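Local coordinates for amine oxidase (Emericella nidulans, PDB 3PGB), which is a copper- and topaquinone-dependent amine oxidase that probably oxidises primary amines such as methylamine, at residues G335-V340 with T348-S353; K345-T348 with S353-I356; K370-R375 with S730-N735. All coordinates share one frame; numbering follows the deposited sequence.

Contacts 1 and 2 overlap along the chain, within a run of antiparallel strands in the enzyme domain of the copper amine oxidase, and contact 3 opens after them. Contact 1 pairs strand 339-341 with strand 346-349, contact 2 pairs 346-349 with strand 352-359, and the turn of contact 3 joins strands 363-371 and 374-389. Contacts 1 and 2 share Thr348 and Ser353, and their centres lie about 9 Å apart; contact 3 is about 11 Å from contact 1 and 16 Å from contact 2, and brings in a loop some 355 residues later. Contacts 1 and 3 also touch the second subunit, so these hairpin ends belong partly to the dimer interface.

Contact 1 (G335-V340 with T348-S353); sequences GARYSV and TWMDFS
The guanidinium of Arg337 carries the methyl of Met350 over the centre of one face, CE 3.7 Å from CZ. Met350 CG, beside the backbone N (chi1 -54°), lies over the indole of Trp349, and the bend at chi2 carries SD and CE back toward Arg337. Phe473 stacks on this indole, and CB of Tyr338 sits at its edge, 4.1 Å from Trp349 CD1. The Tyr338 ring has Val340 CG2 at its edge, in plane, and meets Phe473 edge-to-face, while its OH bonds to Ser426 OG. Glu449 takes both Arg337 NH2 and Trp349 NE1, and Asp323 of the second subunit pairs with Arg337 NH1.

Ser339 and Thr348 form an antiparallel hydrogen-bonded pair. Ser339 N gives a nearly straight bond to Thr348 O (2.9 Å, 166°), and Thr348 N returns one to Ser339 O. Their small side chains share a face, with Ser339 CB 3.3 Å from Thr348 OG1; a water bonds to this hydroxyl and only weakly to Ser339 OG. A second water joins Arg337 O to Met350 N. Met350, at positive phi, is the second residue of the type II' turn from Trp349 to Phe352, which closes the next hairpin of this antiparallel beta meander.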
loop_
_atom_site.group_PDB
_atom_site.type_symbol
_atom_site.label_atom_id
_atom_site.label_comp_id
_atom_site.label_asym_id
_atom_site.label_seq_id
_atom_site.Cartn_x
_atom_site.Cartn_y
_atom_site.Cartn_z
ATOM N N GLY A 335 28.387 -0.791 -4.179
ATOM C CA GLY A 335 27.849 -0.812 -5.532
ATOM C C GLY A 335 26.723 -1.813 -5.721
ATOM O O GLY A 335 25.996 -2.132 -4.776
ATOM N N ALA A 336 26.599 -2.316 -6.949
ATOM C CA ALA A 336 25.468 -3.150 -7.365
ATOM C C ALA A 336 25.641 -4.607 -6.954
ATOM O O ALA A 336 26.546 -5.284 -7.434
ATOM C CB ALA A 336 25.294 -3.058 -8.874
ATOM N N ARG A 337 24.762 -5.098 -6.083
ATOM C CA ARG A 337 24.818 -6.501 -5.637
ATOM C C ARG A 337 23.941 -7.426 -6.488
ATOM O O ARG A 337 23.238 -8.289 -5.974
ATOM C CB ARG A 337 24.424 -6.610 -4.168
ATOM C CG ARG A 337 25.343 -5.850 -3.217
ATOM C CD ARG A 337 25.011 -6.182 -1.766
ATOM N NE ARG A 337 23.571 -6.106 -1.542
ATOM C CZ ARG A 337 22.899 -6.748 -0.591
ATOM N NH1 ARG A 337 23.509 -7.536 0.283
ATOM N NH2 ARG A 337 21.586 -6.592 -0.525
ATOM N N TYR A 338 24.006 -7.243 -7.799
ATOM C CA TYR A 338 23.281 -8.083 -8.746
ATOM C C TYR A 338 24.145 -8.330 -9.981
ATOM O O TYR A 338 25.268 -7.821 -10.077
ATOM C CB TYR A 338 21.937 -7.450 -9.112
ATOM C CG TYR A 338 22.006 -6.014 -9.569
ATOM C CD1 TYR A 338 21.971 -4.970 -8.651
ATOM C CD2 TYR A 338 22.076 -5.696 -10.921
ATOM C CE1 TYR A 338 22.014 -3.645 -9.072
ATOM C CE2 TYR A 338 22.129 -4.376 -11.351
ATOM C CZ TYR A 338 22.096 -3.360 -10.420
ATOM O OH TYR A 338 22.144 -2.059 -10.836
ATOM N N SER A 339 23.628 -9.129 -10.908
ATOM C CA SER A 339 24.370 -9.516 -12.103
ATOM C C SER A 339 23.533 -9.284 -13.346
ATOM O O SER A 339 22.325 -9.468 -13.328
ATOM C CB SER A 339 24.763 -10.983 -11.997
ATOM O OG SER A 339 25.331 -11.250 -10.723
ATOM N N VAL A 340 24.186 -8.882 -14.427
ATOM C CA VAL A 340 23.501 -8.522 -15.661
ATOM C C VAL A 340 24.247 -9.037 -16.890
ATOM O O VAL A 340 25.481 -8.984 -16.949
ATOM C CB VAL A 340 23.372 -6.995 -15.788
ATOM C CG1 VAL A 340 22.946 -6.602 -17.201
ATOM C CG2 VAL A 340 22.389 -6.450 -14.761
ATOM N N THR A 348 20.121 -11.198 -12.749
ATOM C CA THR A 348 19.971 -12.033 -11.554
ATOM C C THR A 348 20.220 -11.202 -10.302
ATOM O O THR A 348 21.147 -10.398 -10.255
ATOM C CB THR A 348 20.895 -13.290 -11.548
ATOM O OG1 THR A 348 22.211 -12.945 -11.098
ATOM C CG2 THR A 348 20.970 -13.936 -12.931
ATOM N N TRP A 349 19.369 -11.398 -9.298
ATOM C CA TRP A 349 19.514 -10.754 -8.000
ATOM C C TRP A 349 19.208 -11.785 -6.914
ATOM O O TRP A 349 18.087 -12.276 -6.813
ATOM C CB TRP A 349 18.579 -9.539 -7.887
ATOM C CG TRP A 349 18.499 -8.940 -6.495
ATOM C CD1 TRP A 349 19.396 -8.100 -5.914
ATOM C CD2 TRP A 349 17.459 -9.145 -5.529
ATOM N NE1 TRP A 349 18.984 -7.767 -4.643
ATOM C CE2 TRP A 349 17.796 -8.396 -4.385
ATOM C CE3 TRP A 349 16.273 -9.889 -5.522
ATOM C CZ2 TRP A 349 16.996 -8.372 -3.245
ATOM C CZ3 TRP A 349 15.479 -9.865 -4.387
ATOM C CH2 TRP A 349 15.842 -9.108 -3.265
ATOM N N MET A 350 20.224 -12.121 -6.121
ATOM C CA MET A 350 20.072 -13.061 -5.017
ATOM C C MET A 350 19.483 -14.372 -5.558
ATOM O O MET A 350 20.102 -15.015 -6.405
ATOM C CB MET A 350 19.208 -12.427 -3.914
ATOM C CG MET A 350 19.718 -11.072 -3.441
ATOM S SD MET A 350 21.217 -11.228 -2.457
ATOM C CE MET A 350 21.959 -9.614 -2.714
ATOM N N ASP A 351 18.287 -14.747 -5.107
ATOM C CA ASP A 351 17.627 -15.974 -5.557
ATOM C C ASP A 351 16.761 -15.809 -6.809
ATOM O O ASP A 351 16.183 -16.790 -7.274
ATOM C CB ASP A 351 16.748 -16.523 -4.433
ATOM C CG ASP A 351 17.549 -16.999 -3.239
ATOM O OD1 ASP A 351 16.928 -17.381 -2.236
ATOM O OD2 ASP A 351 18.790 -17.006 -3.301
ATOM N N PHE A 352 16.674 -14.590 -7.344
ATOM C CA PHE A 352 15.800 -14.282 -8.480
ATOM C C PHE A 352 16.577 -14.135 -9.780
ATOM O O PHE A 352 17.741 -13.726 -9.784
ATOM C CB PHE A 352 15.056 -12.963 -8.243
ATOM C CG PHE A 352 13.908 -13.064 -7.284
ATOM C CD1 PHE A 352 12.655 -13.468 -7.723
ATOM C CD2 PHE A 352 14.069 -12.732 -5.952
ATOM C CE1 PHE A 352 11.586 -13.554 -6.847
ATOM C CE2 PHE A 352 13.005 -12.816 -5.075
ATOM C CZ PHE A 352 11.761 -13.227 -5.526
ATOM N N SER A 353 15.917 -14.452 -10.888
ATOM C CA SER A 353 16.448 -14.156 -12.219
ATOM C C SER A 353 15.298 -13.940 -13.181
ATOM O O SER A 353 14.200 -14.461 -12.960
ATOM C CB SER A 353 17.348 -15.288 -12.727
ATOM O OG SER A 353 16.605 -16.468 -12.980
HETATM O O HOH W 1 22.968 -11.146 -6.010
HETATM O O HOH W 2 24.597 -14.316 -11.476
#

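Contact 2 (K345-T348 with S353-I356); sequences KYVT and SFYI
Three backbone hydrogen bonds tie 345-348 to 353-356. Val347 and Phe354 exchange a reciprocal pair, each 3.0 Å between the N of one residue and the O of the other, and Ile356 N reaches Lys345 O at 2.9 Å. Between the bonded positions, Ser353 CA makes a CA-H...O contact of 3.2 Å with Val347 O.

Aromatic packing dominates the face bearing Tyr346 and Tyr355. The Tyr346 ring swings across the strands because its CG is anti to the backbone N (chi1 173°), and its CD1 lies over the centre of the Tyr355 ring, 3.6 Å from Tyr355 CE1. The planes meet at 49°, an oblique pairing. Further along, Tyr346 OH passes 3.5 Å from Ser353 CB; the small Ser353 lets the phenol pass close by. Tyr355 OH bonds to the carbonyl of Lys64.

Apolar contacts, among them a CH-pi contact, make up the face bearing Val347 and Phe354. Val347 places CB over one face of the Phe354 ring, toward its rim, 4.0 Å from the centroid. Its CG2 meets Ile356 CD1 at 3.9 Å. Beta-branched residues favour extended backbone here, while Phe473 and Leu475 pack against this apolar layer. On the other side of 346-349, in its pairing with strand 339-341, Lys345 at positive phi and Tyr346 both face Asp341 in a G1 beta bulge. Strands 346-349 and 352-359 themselves form an antiparallel beta hairpin.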
loop_
_atom_site.group_PDB
_atom_site.type_symbol
_atom_site.label_atom_id
_atom_site.label_comp_id
_atom_site.label_asym_id
_atom_site.label_seq_id
_atom_site.Cartn_x
_atom_site.Cartn_y
_atom_site.Cartn_z
ATOM N N LYS A 345 20.097 -8.901 -22.089
ATOM C CA LYS A 345 19.110 -8.194 -21.267
ATOM C C LYS A 345 18.557 -9.113 -20.171
ATOM O O LYS A 345 17.348 -9.301 -20.032
ATOM C CB LYS A 345 17.981 -7.653 -22.157
ATOM C CG LYS A 345 18.462 -6.727 -23.300
ATOM C CD LYS A 345 18.650 -5.298 -22.800
ATOM C CE LYS A 345 19.387 -4.407 -23.818
ATOM N NZ LYS A 345 19.445 -2.968 -23.362
ATOM N N TYR A 346 19.470 -9.693 -19.405
ATOM C CA TYR A 346 19.148 -10.722 -18.433
ATOM C C TYR A 346 19.688 -10.269 -17.087
ATOM O O TYR A 346 20.769 -9.696 -17.023
ATOM C CB TYR A 346 19.792 -12.039 -18.879
ATOM C CG TYR A 346 19.706 -13.182 -17.902
ATOM C CD1 TYR A 346 18.508 -13.844 -17.685
ATOM C CD2 TYR A 346 20.838 -13.624 -17.213
ATOM C CE1 TYR A 346 18.423 -14.910 -16.793
ATOM C CE2 TYR A 346 20.768 -14.693 -16.321
ATOM C CZ TYR A 346 19.555 -15.328 -16.117
ATOM O OH TYR A 346 19.465 -16.384 -15.244
ATOM N N VAL A 347 18.934 -10.527 -16.023
ATOM C CA VAL A 347 19.256 -10.024 -14.696
ATOM C C VAL A 347 19.168 -11.149 -13.679
ATOM O O VAL A 347 18.247 -11.963 -13.741
ATOM C CB VAL A 347 18.257 -8.924 -14.285
ATOM C CG1 VAL A 347 18.528 -8.433 -12.858
ATOM C CG2 VAL A 347 18.300 -7.771 -15.283
ATOM N N THR A 348 20.121 -11.198 -12.749
ATOM C CA THR A 348 19.971 -12.033 -11.554
ATOM C C THR A 348 20.220 -11.202 -10.302
ATOM O O THR A 348 21.147 -10.398 -10.255
ATOM C CB THR A 348 20.895 -13.290 -11.548
ATOM O OG1 THR A 348 22.211 -12.945 -11.098
ATOM C CG2 THR A 348 20.970 -13.936 -12.931
ATOM N N SER A 353 15.917 -14.452 -10.888
ATOM C CA SER A 353 16.448 -14.156 -12.219
ATOM C C SER A 353 15.298 -13.940 -13.181
ATOM O O SER A 353 14.200 -14.461 -12.960
ATOM C CB SER A 353 17.348 -15.288 -12.727
ATOM O OG SER A 353 16.605 -16.468 -12.980
ATOM N N PHE A 354 15.546 -13.174 -14.242
ATOM C CA PHE A 354 14.534 -12.947 -15.267
ATOM C C PHE A 354 15.135 -12.314 -16.513
ATOM O O PHE A 354 16.241 -11.771 -16.467
ATOM C CB PHE A 354 13.411 -12.056 -14.726
ATOM C CG PHE A 354 13.874 -10.708 -14.245
ATOM C CD1 PHE A 354 14.202 -10.510 -12.921
ATOM C CD2 PHE A 354 13.977 -9.639 -15.125
ATOM C CE1 PHE A 354 14.627 -9.271 -12.474
ATOM C CE2 PHE A 354 14.406 -8.392 -14.687
ATOM C CZ PHE A 354 14.726 -8.207 -13.356
ATOM N N TYR A 355 14.393 -12.388 -17.617
ATOM C CA TYR A 355 14.764 -11.711 -18.862
ATOM C C TYR A 355 13.904 -10.471 -19.052
ATOM O O TYR A 355 12.727 -10.465 -18.707
ATOM C CB TYR A 355 14.566 -12.631 -20.067
ATOM C CG TYR A 355 15.529 -13.797 -20.155
ATOM C CD1 TYR A 355 15.364 -14.917 -19.355
ATOM C CD2 TYR A 355 16.582 -13.788 -21.053
ATOM C CE1 TYR A 355 16.229 -16.000 -19.438
ATOM C CE2 TYR A 355 17.461 -14.863 -21.147
ATOM C CZ TYR A 355 17.280 -15.970 -20.338
ATOM O OH TYR A 355 18.154 -17.038 -20.426
ATOM N N ILE A 356 14.502 -9.434 -19.618
ATOM C CA ILE A 356 13.811 -8.195 -19.949
ATOM C C ILE A 356 13.397 -8.230 -21.419
ATOM O O ILE A 356 14.174 -8.627 -22.287
ATOM C CB ILE A 356 14.732 -6.978 -19.691
ATOM C CG1 ILE A 356 15.008 -6.837 -18.191
ATOM C CG2 ILE A 356 14.137 -5.686 -20.241
ATOM C CD1 ILE A 356 16.089 -5.810 -17.875
#

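Contact 3 (K370-R375 with S730-N735); sequences KYKGQR and SRETVN
A type I' turn from Tyr371 to Gln374 presents Lys372 toward the short 3-10 segment 730-732, whose backbone stays well apart: the nearest CA atoms, those of Lys372 and Glu732, are 12.1 Å from each other. The gap is bridged by two side chains arriving from opposite directions; both being long, they can span it. Lys372 NZ donates to Glu732 OE1 at 2.8 Å in a salt bridge, entering on the syn lone pair, the side of the other oxygen; OE2 is farther, 3.4 Å from NZ. The lysine runs out extended and bends only at its last torsion (chi4 -75°), which turns the ammonium group. Glu732 is extended beyond CG.

Lys372 NZ has a second carboxylate partner in Asp351, in the turn between strands 346-349 and 352-359. Nearer its root, Lys372 lays CG over one face of the Tyr371 ring, toward the rim, so its aliphatic part is used as well. Both central turn residues, Lys372 and Gly373, have positive phi, as a type I' turn requires; glycine adopts this readily. Across the salt bridge, Thr733 OG1 accepts from Asn735 N at 3.2 Å, an ST turn just beyond the 3-10 segment.

The turn joins strands 363-371 and 374-389, with Arg375 resting on helix 114-122, whereas 730-735 leads into strand 736-742. Glu732 packs on Pro320 of the second subunit, and Asp323 of that subunit accepts from Thr733 OG1 and Val734 N, placing this partly buried link between a hairpin tip and a loop beside the dimer interface.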
loop_
_atom_site.group_PDB
_atom_site.type_symbol
_atom_site.label_atom_id
_atom_site.label_comp_id
_atom_site.label_asym_id
_atom_site.label_seq_id
_atom_site.Cartn_x
_atom_site.Cartn_y
_atom_site.Cartn_z
ATOM N N LYS A 370 12.425 -16.664 -12.511
ATOM C CA LYS A 370 12.695 -17.855 -11.689
ATOM C C LYS A 370 13.025 -17.473 -10.246
ATOM O O LYS A 370 13.503 -16.376 -9.989
ATOM C CB LYS A 370 13.847 -18.690 -12.277
ATOM C CG LYS A 370 13.651 -19.105 -13.748
ATOM C CD LYS A 370 14.836 -19.886 -14.326
ATOM C CE LYS A 370 14.936 -21.282 -13.725
ATOM N NZ LYS A 370 16.093 -22.080 -14.239
ATOM N N TYR A 371 12.751 -18.388 -9.316
ATOM C CA TYR A 371 13.091 -18.216 -7.904
ATOM C C TYR A 371 13.723 -19.504 -7.378
ATOM O O TYR A 371 13.147 -20.582 -7.532
ATOM C CB TYR A 371 11.844 -17.883 -7.089
ATOM C CG TYR A 371 12.136 -17.544 -5.640
ATOM C CD1 TYR A 371 11.794 -18.417 -4.610
ATOM C CD2 TYR A 371 12.779 -16.362 -5.305
ATOM C CE1 TYR A 371 12.071 -18.106 -3.282
ATOM C CE2 TYR A 371 13.055 -16.045 -3.983
ATOM C CZ TYR A 371 12.698 -16.919 -2.980
ATOM O OH TYR A 371 12.981 -16.595 -1.681
ATOM N N LYS A 372 14.896 -19.383 -6.755
ATOM C CA LYS A 372 15.684 -20.537 -6.302
ATOM C C LYS A 372 15.819 -21.593 -7.403
ATOM O O LYS A 372 15.609 -22.793 -7.178
ATOM C CB LYS A 372 15.096 -21.138 -5.021
ATOM C CG LYS A 372 15.077 -20.167 -3.847
ATOM C CD LYS A 372 14.537 -20.814 -2.574
ATOM C CE LYS A 372 14.920 -19.999 -1.338
ATOM N NZ LYS A 372 16.369 -20.153 -0.952
ATOM N N GLY A 373 16.152 -21.123 -8.603
ATOM C CA GLY A 373 16.383 -21.998 -9.752
ATOM C C GLY A 373 15.140 -22.585 -10.401
ATOM O O GLY A 373 15.250 -23.355 -11.354
ATOM N N GLN A 374 13.963 -22.207 -9.911
ATOM C CA GLN A 374 12.695 -22.766 -10.381
ATOM C C GLN A 374 11.785 -21.646 -10.909
ATOM O O GLN A 374 11.657 -20.594 -10.286
ATOM C CB GLN A 374 12.026 -23.526 -9.229
ATOM C CG GLN A 374 10.637 -24.073 -9.518
ATOM C CD GLN A 374 10.630 -25.053 -10.679
ATOM O OE1 GLN A 374 11.392 -26.025 -10.688
ATOM N NE2 GLN A 374 9.771 -24.796 -11.670
ATOM N N ARG A 375 11.164 -21.873 -12.062
ATOM C CA ARG A 375 10.294 -20.875 -12.676
ATOM C C ARG A 375 9.009 -20.703 -11.860
ATOM O O ARG A 375 8.421 -21.686 -11.412
ATOM C CB ARG A 375 9.942 -21.270 -14.117
ATOM C CG ARG A 375 9.065 -20.236 -14.827
ATOM C CD ARG A 375 8.802 -20.575 -16.289
ATOM N NE ARG A 375 10.049 -20.795 -17.027
ATOM C CZ ARG A 375 10.423 -21.939 -17.604
ATOM N NH1 ARG A 375 9.650 -23.018 -17.581
ATOM N NH2 ARG A 375 11.591 -21.997 -18.228
ATOM N N SER A 730 13.735 -15.311 3.830
ATOM C CA SER A 730 14.465 -14.098 4.210
ATOM C C SER A 730 15.518 -14.383 5.284
ATOM O O SER A 730 16.510 -13.661 5.383
ATOM C CB SER A 730 13.506 -13.004 4.702
ATOM O OG SER A 730 13.315 -13.076 6.109
ATOM N N ARG A 731 15.307 -15.436 6.075
ATOM C CA ARG A 731 16.245 -15.810 7.135
ATOM C C ARG A 731 17.599 -16.288 6.600
ATOM O O ARG A 731 18.524 -16.504 7.368
ATOM C CB ARG A 731 15.629 -16.885 8.046
ATOM N N GLU A 732 17.729 -16.456 5.290
ATOM C CA GLU A 732 18.999 -16.882 4.723
ATOM C C GLU A 732 19.948 -15.713 4.491
ATOM O O GLU A 732 21.121 -15.920 4.184
ATOM C CB GLU A 732 18.773 -17.689 3.443
ATOM C CG GLU A 732 18.449 -16.874 2.205
ATOM C CD GLU A 732 17.896 -17.727 1.064
ATOM O OE1 GLU A 732 17.304 -18.803 1.321
ATOM O OE2 GLU A 732 18.058 -17.310 -0.098
ATOM N N THR A 733 19.460 -14.489 4.672
ATOM C CA THR A 733 20.314 -13.308 4.548
ATOM C C THR A 733 21.284 -13.152 5.731
ATOM O O THR A 733 20.946 -13.452 6.885
ATOM C CB THR A 733 19.483 -12.013 4.392
ATOM O OG1 THR A 733 20.342 -10.945 3.974
ATOM C CG2 THR A 733 18.785 -11.636 5.692
ATOM N N VAL A 734 22.496 -12.688 5.416
ATOM C CA VAL A 734 23.481 -12.294 6.427
ATOM C C VAL A 734 23.161 -10.915 7.022
ATOM O O VAL A 734 23.613 -10.584 8.122
ATOM C CB VAL A 734 24.936 -12.279 5.856
ATOM C CG1 VAL A 734 25.371 -13.689 5.424
ATOM C CG2 VAL A 734 25.073 -11.293 4.703
ATOM N N ASN A 735 22.366 -10.118 6.315
ATOM C CA ASN A 735 22.107 -8.736 6.728
ATOM C C ASN A 735 21.016 -8.634 7.801
ATOM O O ASN A 735 20.010 -7.946 7.646
ATOM C CB ASN A 735 21.807 -7.880 5.502
ATOM C CG ASN A 735 22.980 -7.846 4.540
ATOM O OD1 ASN A 735 23.001 -8.575 3.551
ATOM N ND2 ASN A 735 23.984 -7.039 4.857
#